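Local coordinates for purine nucleosidase, (IunH-1) (Sulfolobus solfataricus, PDB 3T8J), which belongs to the nucleosidase family of alpha/beta proteins, with a mainly parallel central sheet flanked by helices, and carries a bound sodium ion in this model, at residues A[18-22]-A[50-56]; A[143-149]-A[181-187]; A[148-152]-A[271-275]. All blocks are in the same frame, centred on the assembly; numbering follows the deposited sequence. Where two conformers were deposited one is given.

Interaction 1 of 3, residues A[18-22]-A[50-56]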
ATOM      1  N   LEU A  18     -16.886 -32.538   9.757  1.00 23.07           N
ATOM      2  CA  LEU A  18     -18.320 -32.822   9.699  1.00 23.20           C
ATOM      3  C   LEU A  18     -18.598 -34.102  10.488  1.00 24.14           C
ATOM      4  O   LEU A  18     -19.520 -34.168  11.323  1.00 24.06           O
ATOM      5  CB  LEU A  18     -18.769 -32.969   8.241  1.00 23.47           C
ATOM      6  CG  LEU A  18     -20.202 -33.455   8.033  1.00 23.51           C
ATOM      7  CD1 LEU A  18     -21.246 -32.478   8.551  1.00 25.94           C
ATOM      8  CD2 LEU A  18     -20.428 -33.744   6.547  1.00 25.32           C
ATOM      9  N   TYR A  19     -17.809 -35.143  10.215  1.00 24.83           N
ATOM     10  CA  TYR A  19     -18.009 -36.432  10.882  1.00 27.02           C
ATOM     11  C   TYR A  19     -17.764 -36.353  12.398  1.00 27.71           C
ATOM     12  O   TYR A  19     -18.470 -37.006  13.165  1.00 29.10           O
ATOM     13  CB  TYR A  19     -17.175 -37.527  10.231  1.00 27.63           C
ATOM     14  CG  TYR A  19     -17.608 -37.949   8.842  1.00 28.41           C
ATOM     15  CD1 TYR A  19     -18.789 -37.491   8.249  1.00 26.72           C
ATOM     16  CD2 TYR A  19     -16.854 -38.852   8.126  1.00 30.60           C
ATOM     17  CE1 TYR A  19     -19.184 -37.922   6.978  1.00 27.78           C
ATOM     18  CE2 TYR A  19     -17.245 -39.284   6.853  1.00 31.69           C
ATOM     19  CZ  TYR A  19     -18.408 -38.827   6.290  1.00 29.08           C
ATOM     20  OH  TYR A  19     -18.777 -39.270   5.030  1.00 30.44           O
ATOM     21  N   LEU A  20     -16.781 -35.566  12.840  1.00 26.36           N
ATOM     22  CA  LEU A  20     -16.510 -35.406  14.270  0.50 27.88           C
ATOM     23  C   LEU A  20     -17.751 -34.834  14.955  1.00 27.56           C
ATOM     24  O   LEU A  20     -18.141 -35.301  16.027  1.00 29.00           O
ATOM     25  CB  LEU A  20     -15.275 -34.515  14.499  0.50 27.83           C
ATOM     26  CG  LEU A  20     -14.544 -34.532  15.848  0.50 29.32           C
ATOM     27  CD1 LEU A  20     -14.099 -35.933  16.253  0.50 32.21           C
ATOM     28  CD2 LEU A  20     -13.339 -33.575  15.835  0.50 29.77           C
ATOM     29  N   LEU A  21     -18.375 -33.829  14.330  1.00 26.11           N
ATOM     30  CA  LEU A  21     -19.585 -33.239  14.923  1.00 26.01           C
ATOM     31  C   LEU A  21     -20.700 -34.296  14.978  1.00 26.35           C
ATOM     32  O   LEU A  21     -21.341 -34.497  16.017  1.00 29.20           O
ATOM     33  CB  LEU A  21     -20.073 -31.995  14.150  1.00 25.01           C
ATOM     34  CG  LEU A  21     -19.203 -30.740  14.159  1.00 24.61           C
ATOM     35  CD1 LEU A  21     -19.788 -29.710  13.172  1.00 24.99           C
ATOM     36  CD2 LEU A  21     -19.092 -30.147  15.569  1.00 27.16           C
ATOM     37  N   LEU A  22     -20.953 -34.976  13.863  1.00 26.22           N
ATOM     38  CA  LEU A  22     -22.057 -35.955  13.780  1.00 27.36           C
ATOM     39  C   LEU A  22     -21.878 -37.192  14.658  1.00 29.87           C
ATOM     40  O   LEU A  22     -22.847 -37.654  15.319  1.00 31.45           O
ATOM     41  CB  LEU A  22     -22.287 -36.382  12.329  1.00 27.16           C
ATOM     42  CG  LEU A  22     -22.755 -35.304  11.361  1.00 26.91           C
ATOM     43  CD1 LEU A  22     -22.918 -35.902   9.955  1.00 28.23           C
ATOM     44  CD2 LEU A  22     -24.051 -34.655  11.786  1.00 27.41           C
ATOM     45  N   ALA A  50     -20.387 -36.929   1.193  1.00 25.77           N
ATOM     46  CA  ALA A  50     -20.022 -37.194   2.584  1.00 24.87           C
ATOM     47  C   ALA A  50     -21.249 -37.462   3.465  1.00 25.16           C
ATOM     48  O   ALA A  50     -21.255 -38.401   4.267  1.00 25.82           O
ATOM     49  CB  ALA A  50     -19.203 -36.027   3.148  1.00 24.75           C
ATOM     50  N   LEU A  51     -22.292 -36.654   3.305  1.00 25.00           N
ATOM     51  CA  LEU A  51     -23.531 -36.838   4.064  1.00 25.31           C
ATOM     52  C   LEU A  51     -24.184 -38.184   3.770  1.00 26.91           C
ATOM     53  O   LEU A  51     -24.739 -38.824   4.668  1.00 27.31           O
ATOM     54  CB  LEU A  51     -24.504 -35.670   3.815  1.00 24.03           C
ATOM     55  CG  LEU A  51     -24.078 -34.338   4.414  1.00 24.42           C
ATOM     56  CD1 LEU A  51     -24.893 -33.225   3.760  1.00 23.85           C
ATOM     57  CD2 LEU A  51     -24.262 -34.315   5.934  1.00 24.70           C
ATOM     58  N   GLU A  52     -24.149 -38.612   2.507  1.00 26.90           N
ATOM     59  CA  GLU A  52     -24.688 -39.931   2.126  1.00 28.83           C
ATOM     60  C   GLU A  52     -24.030 -41.107   2.853  1.00 28.90           C
ATOM     61  O   GLU A  52     -24.712 -42.102   3.168  1.00 31.11           O
ATOM     62  CB  GLU A  52     -24.623 -40.150   0.599  1.00 29.64           C
ATOM     63  CG  GLU A  52     -25.585 -39.263  -0.174  1.00 29.17           C
ATOM     64  CD  GLU A  52     -25.653 -39.554  -1.685  1.00 32.45           C
ATOM     65  OE1 GLU A  52     -24.802 -40.305  -2.233  1.00 33.19           O
ATOM     66  OE2 GLU A  52     -26.596 -39.013  -2.312  1.00 33.93           O
ATOM     67  N   GLN A  53     -22.735 -41.001   3.147  1.00 28.77           N
ATOM     68  CA  GLN A  53     -22.014 -42.119   3.780  1.00 30.24           C
ATOM     69  C   GLN A  53     -22.459 -42.353   5.213  1.00 30.41           C
ATOM     70  O   GLN A  53     -22.238 -43.436   5.763  1.00 32.35           O
ATOM     71  CB  GLN A  53     -20.489 -41.945   3.719  1.00 30.70           C
ATOM     72  CG  GLN A  53     -19.925 -41.576   2.328  1.00 31.51           C
ATOM     73  CD  GLN A  53     -20.504 -42.409   1.206  1.00 32.42           C
ATOM     74  OE1 GLN A  53     -20.385 -43.641   1.190  1.00 37.52           O
ATOM     75  NE2 GLN A  53     -21.200 -41.750   0.278  1.00 34.82           N
ATOM     76  N   VAL A  54     -23.064 -41.319   5.802  1.00 29.64           N
ATOM     77  CA  VAL A  54     -23.559 -41.388   7.180  1.00 30.77           C
ATOM     78  C   VAL A  54     -25.079 -41.204   7.269  1.00 30.98           C
ATOM     79  O   VAL A  54     -25.621 -40.884   8.334  1.00 30.72           O
ATOM     80  CB  VAL A  54     -22.811 -40.384   8.086  1.00 30.06           C
ATOM     81  CG1 VAL A  54     -21.338 -40.786   8.209  1.00 32.42           C
ATOM     82  CG2 VAL A  54     -22.943 -38.932   7.595  1.00 29.96           C
ATOM     83  N   ASN A  55     -25.777 -41.468   6.163  1.00 30.44           N
ATOM     84  CA  ASN A  55     -27.238 -41.507   6.118  1.00 30.97           C
ATOM     85  C   ASN A  55     -27.982 -40.228   6.538  1.00 30.07           C
ATOM     86  O   ASN A  55     -29.092 -40.303   7.070  1.00 30.75           O
ATOM     87  CB  ASN A  55     -27.761 -42.690   6.952  1.00 31.77           C
ATOM     88  CG  ASN A  55     -27.157 -43.978   6.549  1.00 32.76           C
ATOM     89  OD1 ASN A  55     -27.107 -44.323   5.341  1.00 33.53           O
ATOM     90  ND2 ASN A  55     -26.677 -44.728   7.525  1.00 35.09           N
ATOM     91  N   ARG A  56     -27.404 -39.064   6.269  1.00 29.23           N
ATOM     92  CA  ARG A  56     -28.012 -37.774   6.622  1.00 29.06           C
ATOM     93  C   ARG A  56     -28.487 -37.011   5.395  1.00 30.02           C
ATOM     94  O   ARG A  56     -27.978 -37.229   4.275  1.00 30.90           O
ATOM     95  CB  ARG A  56     -27.032 -36.941   7.435  1.00 28.60           C
ATOM     96  CG  ARG A  56     -26.609 -37.555   8.763  1.00 30.14           C
ATOM     97  CD  ARG A  56     -27.807 -37.835   9.721  1.00 32.55           C
ATOM     98  NE  ARG A  56     -28.721 -36.689   9.826  1.00 33.89           N
ATOM     99  CZ  ARG A  56     -28.643 -35.712  10.738  1.00 35.90           C
ATOM    100  NH1 ARG A  56     -27.731 -35.736  11.698  1.00 35.29           N
ATOM    101  NH2 ARG A  56     -29.515 -34.710  10.691  1.00 37.17           N
TER
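A side-chain hydroxyl reaches across to the backbone at the end of a neighbouring helix: Tyr-19 OH donates to Ala-50 O at 2.7 Å. Helices 12-23 and 40-53, which alternate with strands 3-8, 27-33 and 60-62 in the beta-alpha-beta succession of this alpha/beta fold, pack here through a leucine-rich face. The acceptor belongs to the last turn, where Val-54 N turns to Leu-51 O, and within its own segment Ala-50 O receives just a weak bond from Gln-53 N. The hydroxyl approaches at a C=O...donor angle of 115°, tilted 20° from the carbonyl plane. Tyr-19 CG stands beside its own backbone N (chi1 -70°), and from there the ring runs out to meet the helix end. The carbonyl oxygen lies at the ring's edge, while Val-54 CG1 covers one face in a CH-pi contact, 4.2 Å from the centroid and set toward the rim. Beside this contact, Leu-18 CD2 and Leu-51 CD2 meet at about a right angle, 3.9 Å apart. The helix closes in a Schellman motif with Asn-55 as C-prime residue, and Arg-56 N returns to Leu-51 O at 3.1 Å. That turn brings Val-54 and Arg-56 to the two branches of Leu-22: CD1 rests against Val-54 CG2 at 3.8 Å, and CD2 meets Arg-56 NH1 obliquely at 3.8 Å.

Interaction 2 of 3, residues A[143-149]-A[181-187]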
ATOM      1  N   LYS A 143     -21.283 -18.092  18.771  1.00 24.20           N
ATOM      2  CA  LYS A 143     -19.864 -18.348  18.740  1.00 23.68           C
ATOM      3  C   LYS A 143     -19.420 -18.622  17.297  1.00 22.33           C
ATOM      4  O   LYS A 143     -20.139 -19.295  16.575  1.00 22.46           O
ATOM      5  CB  LYS A 143     -19.549 -19.571  19.604  1.00 25.87           C
ATOM      6  CG  LYS A 143     -18.108 -19.827  19.843  1.00 27.63           C
ATOM      7  CD  LYS A 143     -17.497 -18.782  20.774  1.00 29.52           C
ATOM      8  CE  LYS A 143     -16.025 -18.995  20.847  1.00 30.69           C
ATOM      9  NZ  LYS A 143     -15.418 -18.143  21.915  1.00 30.64           N
ATOM     10  N   VAL A 144     -18.268 -18.064  16.924  1.00 20.41           N
ATOM     11  CA  VAL A 144     -17.582 -18.390  15.650  1.00 20.13           C
ATOM     12  C   VAL A 144     -16.261 -19.045  16.015  1.00 21.01           C
ATOM     13  O   VAL A 144     -15.410 -18.442  16.689  1.00 22.42           O
ATOM     14  CB  VAL A 144     -17.377 -17.151  14.782  1.00 19.49           C
ATOM     15  CG1 VAL A 144     -16.758 -17.535  13.432  1.00 20.11           C
ATOM     16  CG2 VAL A 144     -18.726 -16.444  14.569  1.00 22.00           C
ATOM     17  N   TRP A 145     -16.067 -20.270  15.506  1.00 20.72           N
ATOM     18  CA  TRP A 145     -14.838 -21.043  15.677  1.00 20.73           C
ATOM     19  C   TRP A 145     -14.070 -20.984  14.356  1.00 19.80           C
ATOM     20  O   TRP A 145     -14.534 -21.519  13.367  1.00 20.79           O
ATOM     21  CB  TRP A 145     -15.187 -22.488  16.030  1.00 20.95           C
ATOM     22  CG  TRP A 145     -16.044 -22.673  17.266  1.00 22.32           C
ATOM     23  CD1 TRP A 145     -17.413 -22.838  17.322  1.00 23.72           C
ATOM     24  CD2 TRP A 145     -15.584 -22.761  18.621  1.00 23.47           C
ATOM     25  NE1 TRP A 145     -17.811 -23.018  18.625  1.00 24.03           N
ATOM     26  CE2 TRP A 145     -16.713 -22.956  19.443  1.00 25.01           C
ATOM     27  CE3 TRP A 145     -14.322 -22.668  19.223  1.00 25.34           C
ATOM     28  CZ2 TRP A 145     -16.606 -23.072  20.817  1.00 26.44           C
ATOM     29  CZ3 TRP A 145     -14.228 -22.788  20.598  1.00 27.53           C
ATOM     30  CH2 TRP A 145     -15.368 -22.972  21.377  1.00 27.81           C
ATOM     31  N   VAL A 146     -12.959 -20.274  14.354  1.00 19.72           N
ATOM     32  CA  VAL A 146     -12.209 -19.974  13.124  1.00 19.77           C
ATOM     33  C   VAL A 146     -10.932 -20.799  13.059  1.00 21.01           C
ATOM     34  O   VAL A 146     -10.105 -20.751  13.979  1.00 22.21           O
ATOM     35  CB  VAL A 146     -11.833 -18.482  13.060  1.00 19.05           C
ATOM     36  CG1 VAL A 146     -10.928 -18.188  11.841  1.00 20.03           C
ATOM     37  CG2 VAL A 146     -13.080 -17.589  12.991  1.00 19.48           C
ATOM     38  N   MET A 147     -10.780 -21.576  11.986  1.00 20.06           N
ATOM     39  CA  MET A 147      -9.461 -22.120  11.650  1.00 20.01           C
ATOM     40  C   MET A 147      -8.864 -21.076  10.705  1.00 20.03           C
ATOM     41  O   MET A 147      -9.403 -20.838   9.597  1.00 19.40           O
ATOM     42  CB  MET A 147      -9.531 -23.472  10.944  1.00 20.84           C
ATOM     43  CG  MET A 147      -8.174 -24.160  10.813  1.00 21.54           C
ATOM     44  SD  MET A 147      -7.149 -23.410   9.501  1.00 22.78           S
ATOM     45  CE  MET A 147      -5.571 -23.267  10.349  1.00 24.53           C
ATOM     46  N   GLY A 148      -7.798 -20.413  11.136  1.00 20.42           N
ATOM     47  CA  GLY A 148      -7.195 -19.408  10.276  1.00 20.76           C
ATOM     48  C   GLY A 148      -6.020 -18.722  10.906  1.00 21.11           C
ATOM     49  O   GLY A 148      -5.883 -18.705  12.113  1.00 21.78           O
ATOM     50  N   GLY A 149      -5.193 -18.148  10.051  1.00 20.47           N
ATOM     51  CA  GLY A 149      -4.098 -17.305  10.435  1.00 20.29           C
ATOM     52  C   GLY A 149      -2.780 -17.999  10.688  1.00 20.78           C
ATOM     53  O   GLY A 149      -2.685 -19.241  10.755  1.00 21.71           O
ATOM     54  N   ASP A 181     -18.121 -13.250  18.646  1.00 24.28           N
ATOM     55  CA  ASP A 181     -17.346 -13.944  19.676  1.00 23.70           C
ATOM     56  C   ASP A 181     -16.509 -15.003  18.960  1.00 23.63           C
ATOM     57  O   ASP A 181     -17.053 -16.042  18.613  1.00 22.64           O
ATOM     58  CB  ASP A 181     -18.297 -14.570  20.701  1.00 25.42           C
ATOM     59  CG  ASP A 181     -17.580 -15.245  21.858  1.00 27.03           C
ATOM     60  OD1 ASP A 181     -16.351 -15.464  21.765  1.00 28.93           O
ATOM     61  OD2 ASP A 181     -18.253 -15.582  22.886  1.00 30.50           O
ATOM     62  N   ILE A 182     -15.233 -14.709  18.744  1.00 21.85           N
ATOM     63  CA  ILE A 182     -14.323 -15.529  17.925  1.00 21.28           C
ATOM     64  C   ILE A 182     -13.288 -16.219  18.784  1.00 22.34           C
ATOM     65  O   ILE A 182     -12.619 -15.559  19.603  1.00 23.22           O
ATOM     66  CB  ILE A 182     -13.573 -14.651  16.902  1.00 20.18           C
ATOM     67  CG1 ILE A 182     -14.527 -14.103  15.845  1.00 20.90           C
ATOM     68  CG2 ILE A 182     -12.416 -15.443  16.233  1.00 20.18           C
ATOM     69  CD1 ILE A 182     -13.909 -12.997  14.960  1.00 22.43           C
ATOM     70  N   THR A 183     -13.125 -17.532  18.574  1.00 22.20           N
ATOM     71  CA  THR A 183     -11.967 -18.274  19.039  1.00 23.11           C
ATOM     72  C   THR A 183     -11.265 -18.790  17.772  1.00 22.35           C
ATOM     73  O   THR A 183     -11.908 -19.387  16.931  1.00 22.85           O
ATOM     74  CB  THR A 183     -12.331 -19.421  20.014  1.00 24.34           C
ATOM     75  OG1 THR A 183     -12.806 -18.846  21.251  1.00 26.97           O
ATOM     76  CG2 THR A 183     -11.109 -20.283  20.301  1.00 26.03           C
ATOM     77  N   MET A 184      -9.973 -18.487  17.665  1.00 22.54           N
ATOM     78  CA  MET A 184      -9.176 -18.697  16.438  1.00 22.61           C
ATOM     79  C   MET A 184      -8.068 -19.714  16.705  1.00 23.15           C
ATOM     80  O   MET A 184      -7.327 -19.609  17.677  1.00 23.08           O
ATOM     81  CB  MET A 184      -8.574 -17.342  16.041  1.00 24.08           C
ATOM     82  CG  MET A 184      -7.644 -17.314  14.961  1.00 28.19           C
ATOM     83  SD  MET A 184      -6.995 -15.590  14.979  1.00 35.05           S
ATOM     84  CE  MET A 184      -7.093 -15.545  13.308  1.00 31.02           C
ATOM     85  N   ILE A 185      -7.942 -20.684  15.795  1.00 22.30           N
ATOM     86  CA  ILE A 185      -6.924 -21.721  15.831  1.00 23.74           C
ATOM     87  C   ILE A 185      -5.981 -21.489  14.630  1.00 22.82           C
ATOM     88  O   ILE A 185      -6.374 -21.721  13.485  1.00 22.05           O
ATOM     89  CB  ILE A 185      -7.568 -23.136  15.742  1.00 24.17           C
ATOM     90  CG1 ILE A 185      -8.326 -23.546  17.033  1.00 25.53           C
ATOM     91  CG2 ILE A 185      -6.511 -24.224  15.546  1.00 26.99           C
ATOM     92  CD1 ILE A 185      -9.492 -22.641  17.479  1.00 27.41           C
ATOM     93  N   PRO A 186      -4.736 -21.052  14.880  1.00 22.07           N
ATOM     94  CA  PRO A 186      -3.807 -20.736  13.772  1.00 20.98           C
ATOM     95  C   PRO A 186      -3.082 -21.944  13.172  1.00 21.38           C
ATOM     96  O   PRO A 186      -2.804 -22.923  13.874  1.00 21.64           O
ATOM     97  CB  PRO A 186      -2.775 -19.793  14.423  1.00 22.24           C
ATOM     98  CG  PRO A 186      -3.289 -19.503  15.784  1.00 24.50           C
ATOM     99  CD  PRO A 186      -4.198 -20.582  16.173  1.00 23.28           C
ATOM    100  N   TRP A 187      -2.737 -21.819  11.893  1.00 21.52           N
ATOM    101  CA  TRP A 187      -1.927 -22.812  11.207  1.00 21.84           C
ATOM    102  C   TRP A 187      -0.616 -23.106  11.925  1.00 22.81           C
ATOM    103  O   TRP A 187      -0.212 -24.281  12.043  1.00 23.06           O
ATOM    104  CB  TRP A 187      -1.604 -22.307   9.807  1.00 21.09           C
ATOM    105  CG  TRP A 187      -0.654 -23.213   9.028  1.00 22.74           C
ATOM    106  CD1 TRP A 187       0.680 -23.007   8.787  1.00 23.47           C
ATOM    107  CD2 TRP A 187      -0.988 -24.456   8.430  1.00 25.57           C
ATOM    108  NE1 TRP A 187       1.204 -24.068   8.069  1.00 26.47           N
ATOM    109  CE2 TRP A 187       0.192 -24.962   7.831  1.00 25.05           C
ATOM    110  CE3 TRP A 187      -2.173 -25.190   8.317  1.00 26.38           C
ATOM    111  CZ2 TRP A 187       0.217 -26.181   7.130  1.00 27.24           C
ATOM    112  CZ3 TRP A 187      -2.133 -26.402   7.622  1.00 27.27           C
ATOM    113  CH2 TRP A 187      -0.956 -26.866   7.037  1.00 27.55           C
TER
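Lys-143 bends at chi2 (71°) and lays its chain across to the neighbouring strand, where NZ divides between two acceptors: Thr-183 OG1 at 2.8 Å and Asp-181 OD1, also at 2.8 Å. The second bond is a salt bridge that meets the carboxylate from above, 49° out of its plane. On the way CG passes over one face of the Trp-145 ring, near the rim. Trp-145 and Thr-183 lie side by side, pointing the same way, with CE3 3.9 Å from Thr-183 CB; the ring's NE1 is bonded to Glu-117, and Thr-183 OG1 has a further partner in Glu-290. On the other face of the sheet Val-146 CG2 meets Ile-182 CG2 at 3.9 Å, the two chains crossing at a slant. At the C-terminal end of its strand Met-147, bent at chi2 and chi3, brings CE to the edge of the Trp-187 ring, 3.5 Å from Trp-187 N. Between the two side-chain layers the backbones exchange bonds alternately, beginning with Val-144 N to Asp-181 O (2.9 Å); Trp-187 N to Gly-149 O (2.8 Å) continues past the strand ends. Such alternation between strands 141-147 and 182-185 is that of adjacent parallel strands in an alpha/beta core.

Interaction 3 of 3, residues A[148-152]-A[271-275]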
ATOM      1  N   GLY A 148      -7.798 -20.413  11.136  1.00 20.42           N
ATOM      2  CA  GLY A 148      -7.195 -19.408  10.276  1.00 20.76           C
ATOM      3  C   GLY A 148      -6.020 -18.722  10.906  1.00 21.11           C
ATOM      4  O   GLY A 148      -5.883 -18.705  12.113  1.00 21.78           O
ATOM      5  N   GLY A 149      -5.193 -18.148  10.051  1.00 20.47           N
ATOM      6  CA  GLY A 149      -4.098 -17.305  10.435  1.00 20.29           C
ATOM      7  C   GLY A 149      -2.780 -17.999  10.688  1.00 20.78           C
ATOM      8  O   GLY A 149      -2.685 -19.241  10.755  1.00 21.71           O
ATOM      9  N   ALA A 150      -1.762 -17.165  10.831  1.00 20.58           N
ATOM     10  CA  ALA A 150      -0.413 -17.577  11.211  1.00 21.46           C
ATOM     11  C   ALA A 150       0.115 -16.492  12.144  1.00 22.96           C
ATOM     12  O   ALA A 150       0.453 -15.381  11.731  1.00 23.47           O
ATOM     13  CB  ALA A 150       0.473 -17.777   9.968  1.00 20.92           C
ATOM     14  N   VAL A 151       0.117 -16.808  13.426  1.00 23.68           N
ATOM     15  CA  VAL A 151       0.372 -15.790  14.454  1.00 25.56           C
ATOM     16  C   VAL A 151       1.845 -15.628  14.749  1.00 26.40           C
ATOM     17  O   VAL A 151       2.227 -14.749  15.539  1.00 29.37           O
ATOM     18  CB  VAL A 151      -0.456 -16.056  15.715  1.00 25.33           C
ATOM     19  CG1 VAL A 151      -1.956 -16.031  15.355  1.00 26.48           C
ATOM     20  CG2 VAL A 151      -0.075 -17.391  16.346  1.00 27.50           C
ATOM     21  N   PHE A 152       2.694 -16.468  14.146  1.00 26.72           N
ATOM     22  CA  PHE A 152       4.139 -16.256  14.161  1.00 28.06           C
ATOM     23  C   PHE A 152       4.655 -16.056  12.723  1.00 27.02           C
ATOM     24  O   PHE A 152       5.843 -16.174  12.442  1.00 29.10           O
ATOM     25  CB  PHE A 152       4.813 -17.456  14.815  1.00 27.98           C
ATOM     26  CG  PHE A 152       4.399 -17.685  16.235  1.00 31.20           C
ATOM     27  CD1 PHE A 152       4.836 -16.834  17.237  1.00 33.94           C
ATOM     28  CD2 PHE A 152       3.573 -18.748  16.577  1.00 32.20           C
ATOM     29  CE1 PHE A 152       4.434 -17.042  18.555  1.00 34.64           C
ATOM     30  CE2 PHE A 152       3.180 -18.956  17.885  1.00 33.48           C
ATOM     31  CZ  PHE A 152       3.602 -18.119  18.860  1.00 33.72           C
ATOM     32  N   MET A 271      -1.940 -11.791   5.972  1.00 16.17           N
ATOM     33  CA  MET A 271      -1.349 -11.928   7.300  1.00 16.93           C
ATOM     34  C   MET A 271      -2.335 -11.572   8.401  1.00 17.09           C
ATOM     35  O   MET A 271      -3.205 -10.704   8.236  1.00 17.57           O
ATOM     36  CB  MET A 271      -0.097 -11.061   7.475  1.00 17.13           C
ATOM     37  CG  MET A 271       1.106 -11.534   6.651  1.00 17.86           C
ATOM     38  SD  MET A 271       2.652 -10.731   7.065  1.00 21.09           S
ATOM     39  CE  MET A 271       3.017 -11.550   8.561  1.00 22.58           C
ATOM     40  N   THR A 272      -2.235 -12.330   9.478  1.00 17.35           N
ATOM     41  CA  THR A 272      -2.911 -12.005  10.763  1.00 17.13           C
ATOM     42  C   THR A 272      -1.858 -11.396  11.698  1.00 18.09           C
ATOM     43  O   THR A 272      -0.952 -12.092  12.190  1.00 19.31           O
ATOM     44  CB  THR A 272      -3.526 -13.262  11.392  1.00 17.91           C
ATOM     45  OG1 THR A 272      -2.519 -14.280  11.501  1.00 18.72           O
ATOM     46  CG2 THR A 272      -4.703 -13.797  10.562  1.00 19.38           C
ATOM     47  N   LEU A 273      -1.978 -10.083  11.923  1.00 18.84           N
ATOM     48  CA  LEU A 273      -1.010  -9.289  12.703  1.00 19.18           C
ATOM     49  C   LEU A 273      -1.576  -9.124  14.118  1.00 20.09           C
ATOM     50  O   LEU A 273      -2.627  -8.529  14.269  1.00 21.72           O
ATOM     51  CB  LEU A 273      -0.816  -7.938  12.028  1.00 19.77           C
ATOM     52  CG  LEU A 273      -0.458  -8.075  10.524  1.00 20.50           C
ATOM     53  CD1 LEU A 273      -0.729  -6.786   9.775  1.00 26.53           C
ATOM     54  CD2 LEU A 273       0.960  -8.641  10.293  1.00 20.46           C
ATOM     55  N   VAL A 274      -0.848  -9.655  15.096  1.00 20.39           N
ATOM     56  CA  VAL A 274      -1.401  -9.807  16.456  1.00 22.10           C
ATOM     57  C   VAL A 274      -0.715  -8.874  17.467  1.00 21.76           C
ATOM     58  O   VAL A 274       0.499  -8.961  17.691  1.00 22.46           O
ATOM     59  CB  VAL A 274      -1.289 -11.248  16.921  1.00 23.11           C
ATOM     60  CG1 VAL A 274      -1.871 -11.406  18.324  1.00 25.12           C
ATOM     61  CG2 VAL A 274      -2.027 -12.207  15.943  1.00 24.53           C
ATOM     62  N   ASP A 275      -1.500  -7.961  18.053  1.00 22.25           N
ATOM     63  CA  ASP A 275      -1.052  -7.094  19.140  1.00 22.83           C
ATOM     64  C   ASP A 275      -1.248  -7.857  20.445  1.00 24.02           C
ATOM     65  O   ASP A 275      -2.384  -8.226  20.791  1.00 23.74           O
ATOM     66  CB  ASP A 275      -1.841  -5.782  19.092  1.00 24.12           C
ATOM     67  CG  ASP A 275      -1.291  -4.703  20.033  1.00 25.12           C
ATOM     68  OD1 ASP A 275      -0.456  -5.017  20.899  1.00 27.51           O
ATOM     69  OD2 ASP A 275      -1.639  -3.514  19.800  1.00 28.92           O
TER
HETATM   70  O   HOH W   1      -0.086 -14.415   9.181  1.00 12.98           O
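Thr-272 turns its side chain from strand 272-275 onto the loop that follows strand 141-147, and its two branches do different work. CB lies 4.2 Å from Gly-149 CA. From it the methyl CG2 goes on to sit against that same Gly-149 CA at 3.6 Å, a close approach made possible because the glycine, with positive phi (89°), has no side chain in the way. The other branch, OG1, stands between the backbone N and the carbonyl carbon of Thr-272 (chi1 53°), which directs it at the next residue of the loop. There it accepts from Ala-150 N at 3.1 Å, with an N-H...O angle of 147°, so the bond is appreciably bent. A water closes a second link between the same two residues: it donates to Ala-150 O at 2.8 Å and accepts from Thr-272 N at 3.0 Å. Both backbone polar groups of Ala-150 are thus tied to the threonine, N through the hydroxyl and O through the water. Farther along the strand, Val-274 adds an apolar touch, its CG2 meeting Val-151 CG1 at 3.9 Å as the two side chains slant across each other. The loop is held from other directions as well: Glu-162 accepts from Gly-149 N, and the carboxylate of Asp-188 takes Val-151 N on one oxygen and Phe-152 N on the other. Phe-152 and Met-271 pack on their own counterparts in a second subunit, which puts this buried contact beside a subunit interface. With strand 272-275 pairing antiparallel to strand 251-261, the contact joins a beta-hairpin at one edge of the sheet, as counted within the chain, to a loop at the C-terminal end of a parallel strand in an alpha/beta fold.

Overall arrangement
Interactions 2 and 3 share Gly-148 and Gly-149, where strand 141-147 passes into its loop, and their centres are 11 Å apart. They also touch directly, Pro-186 CG on Val-151 CG1 at 3.7 Å and Met-184 CE on Thr-272 CG2 at 4.0 Å, so that core strands and edge hairpin are packed together. Interaction 1 stands apart, with its centre 23 Å from that of interaction 2 and 32 Å from that of interaction 3, across the chain's centre from the latter. The sodium ion, bound by Asp-9, Asp-14, Ile-121 and Ser-122, lies about 7 Å from the Met-147 side chain and about 10 Å from that of Leu-18, against about 13 Å for interaction 3, at Gly-149.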